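Local coordinates for protein beta-L-arabinobiosidase (Bacteroides thetaiotaomicron, PDB 5MQR) that probably hydrolyses glycosidic bonds in plant pectin as a multidomain beta-L-arabinobiosidase, perhaps also with exo-alpha-sialidase activity, at residues M805-S810 with V883-I887. Numbering follows the deposited sequence.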
loop_
_atom_site.group_PDB
_atom_site.type_symbol
_atom_site.label_atom_id
_atom_site.label_comp_id
_atom_site.label_asym_id
_atom_site.label_seq_id
_atom_site.Cartn_x
_atom_site.Cartn_y
_atom_site.Cartn_z
HETATM N N MSE A 805 38.537 -19.478 -15.782
HETATM C CA MSE A 805 38.884 -18.264 -16.500
HETATM C C MSE A 805 40.074 -18.471 -17.406
HETATM O O MSE A 805 41.067 -17.735 -17.350
HETATM C CB MSE A 805 39.080 -17.098 -15.524
HETATM C CG MSE A 805 37.975 -17.005 -14.479
HETATM SE SE MSE A 805 38.332 -15.491 -13.287
HETATM C CE MSE A 805 36.697 -15.615 -12.195
ATOM N N GLU A 806 39.961 -19.448 -18.297
ATOM C CA GLU A 806 41.003 -19.674 -19.300
ATOM C C GLU A 806 41.282 -18.435 -20.184
ATOM O O GLU A 806 40.389 -17.620 -20.448
ATOM C CB GLU A 806 40.644 -20.883 -20.165
ATOM C CG GLU A 806 39.482 -20.646 -21.114
ATOM C CD GLU A 806 39.153 -21.825 -22.039
ATOM O OE1 GLU A 806 39.822 -22.907 -21.976
ATOM O OE2 GLU A 806 38.209 -21.632 -22.867
ATOM N N GLU A 807 42.535 -18.329 -20.634
ATOM C CA GLU A 807 43.017 -17.238 -21.487
ATOM C C GLU A 807 42.885 -15.839 -20.856
ATOM O O GLU A 807 42.651 -14.856 -21.566
ATOM C CB GLU A 807 42.333 -17.220 -22.872
ATOM C CG GLU A 807 41.972 -18.547 -23.519
ATOM C CD GLU A 807 43.075 -19.571 -23.505
ATOM O OE1 GLU A 807 44.238 -19.228 -23.787
ATOM O OE2 GLU A 807 42.741 -20.741 -23.195
ATOM N N SER A 808 43.036 -15.748 -19.537
ATOM C CA SER A 808 43.143 -14.460 -18.886
ATOM C C SER A 808 44.510 -13.879 -19.244
ATOM O O SER A 808 45.416 -14.617 -19.608
ATOM C CB SER A 808 42.995 -14.597 -17.368
ATOM O OG SER A 808 44.142 -15.174 -16.763
ATOM N N ILE A 809 44.641 -12.560 -19.128
ATOM C CA ILE A 809 45.913 -11.887 -19.344
ATOM C C ILE A 809 46.903 -12.263 -18.236
ATOM O O ILE A 809 48.014 -12.729 -18.538
ATOM C CB ILE A 809 45.759 -10.353 -19.436
ATOM C CG1 ILE A 809 44.920 -10.000 -20.681
ATOM C CG2 ILE A 809 47.131 -9.670 -19.515
ATOM C CD1 ILE A 809 44.476 -8.549 -20.775
ATOM N N SER A 810 46.516 -12.096 -16.965
ATOM C CA SER A 810 47.476 -12.367 -15.876
ATOM C C SER A 810 47.850 -13.846 -15.883
ATOM O O SER A 810 48.973 -14.228 -15.594
ATOM C CB SER A 810 46.951 -11.944 -14.505
ATOM O OG SER A 810 45.860 -12.732 -14.083
ATOM N N VAL A 883 48.515 -6.170 -14.752
ATOM C CA VAL A 883 47.281 -6.026 -15.497
ATOM C C VAL A 883 46.119 -5.902 -14.514
ATOM O O VAL A 883 45.967 -6.719 -13.595
ATOM C CB VAL A 883 47.070 -7.191 -16.500
ATOM C CG1 VAL A 883 47.062 -8.556 -15.825
ATOM C CG2 VAL A 883 45.800 -6.966 -17.322
ATOM N N ARG A 884 45.328 -4.851 -14.683
ATOM C CA ARG A 884 44.117 -4.680 -13.908
ATOM C C ARG A 884 43.030 -5.548 -14.540
ATOM O O ARG A 884 42.690 -5.370 -15.732
ATOM C CB ARG A 884 43.669 -3.225 -13.888
ATOM C CG ARG A 884 44.666 -2.236 -13.306
ATOM C CD ARG A 884 44.000 -0.876 -13.209
ATOM N NE ARG A 884 44.872 0.176 -12.693
ATOM C CZ ARG A 884 45.845 0.785 -13.373
ATOM N NH1 ARG A 884 46.128 0.449 -14.632
ATOM N NH2 ARG A 884 46.554 1.733 -12.775
ATOM N N GLU A 885 42.505 -6.482 -13.752
ATOM C CA GLU A 885 41.444 -7.394 -14.208
ATOM C C GLU A 885 40.236 -7.285 -13.291
ATOM O O GLU A 885 40.335 -6.774 -12.188
ATOM C CB GLU A 885 41.955 -8.843 -14.249
ATOM C CG GLU A 885 43.079 -9.077 -15.253
ATOM C CD GLU A 885 43.729 -10.447 -15.124
ATOM O OE1 GLU A 885 44.173 -10.829 -14.012
ATOM O OE2 GLU A 885 43.795 -11.153 -16.151
ATOM N N ALA A 886 39.105 -7.806 -13.742
ATOM C CA ALA A 886 37.895 -7.809 -12.916
ATOM C C ALA A 886 38.117 -8.589 -11.622
ATOM O O ALA A 886 37.496 -8.259 -10.593
ATOM C CB ALA A 886 36.712 -8.395 -13.681
ATOM N N ILE A 887 39.001 -9.605 -11.679
ATOM C CA ILE A 887 39.300 -10.405 -10.497
ATOM C C ILE A 887 39.881 -9.567 -9.363
ATOM O O ILE A 887 39.778 -9.956 -8.225
ATOM C CB ILE A 887 40.201 -11.639 -10.760
ATOM C CG1 ILE A 887 41.580 -11.248 -11.309
ATOM C CG2 ILE A 887 39.486 -12.617 -11.676
ATOM C CD1 ILE A 887 42.605 -12.384 -11.257
HETATM O O HOH W 1 42.354 -11.100 -18.354
#
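Two loops of the helix-rich MGH1-like glycoside hydrolase domain are joined by Glu885, whose carboxylate takes up Ser810 with both oxygens. The backbone evidence is a nearly straight bond: Ser810 N gives its hydrogen to Glu885 OE2 at 3.0 Å and 174°, although the donor stands above the carboxylate plane, 48° out of it. Ser810 OG supplies the second grip, a short 2.5 Å bond to Glu885 OE1 that arrives on the syn side and close to the plane; the same hydroxyl also pairs with Thr874. Past CG the Glu885 side chain is stretched out (chi2 171°), which carries the carboxylate across to the 805-810 loop. One water bridges the same two loops, accepting from Ile809 N at 2.8 Å and donating to Glu885 OE2 at 2.6 Å. Shortening Glu885 to an alanine is likely to leave Ser810 N and the bridging water without their shared acceptor, and Ser810 OG with Thr874 but without its carboxylate mate. On one flank of this polar core Val883 packs with its two branches split: CG2 against Ile809 CG2 at 3.7 Å, CG1 against Ser810 CB at 3.6 Å. Another apolar contact brings in Met805, present as selenomethionine, whose side chain lies about 10 Å from a bound HEPES molecule. Both Met805 and Ile887 also touch Thr821 of helix 820-839, and they meet each other where Met805 SE approaches Ile887 CG2 at 3.5 Å.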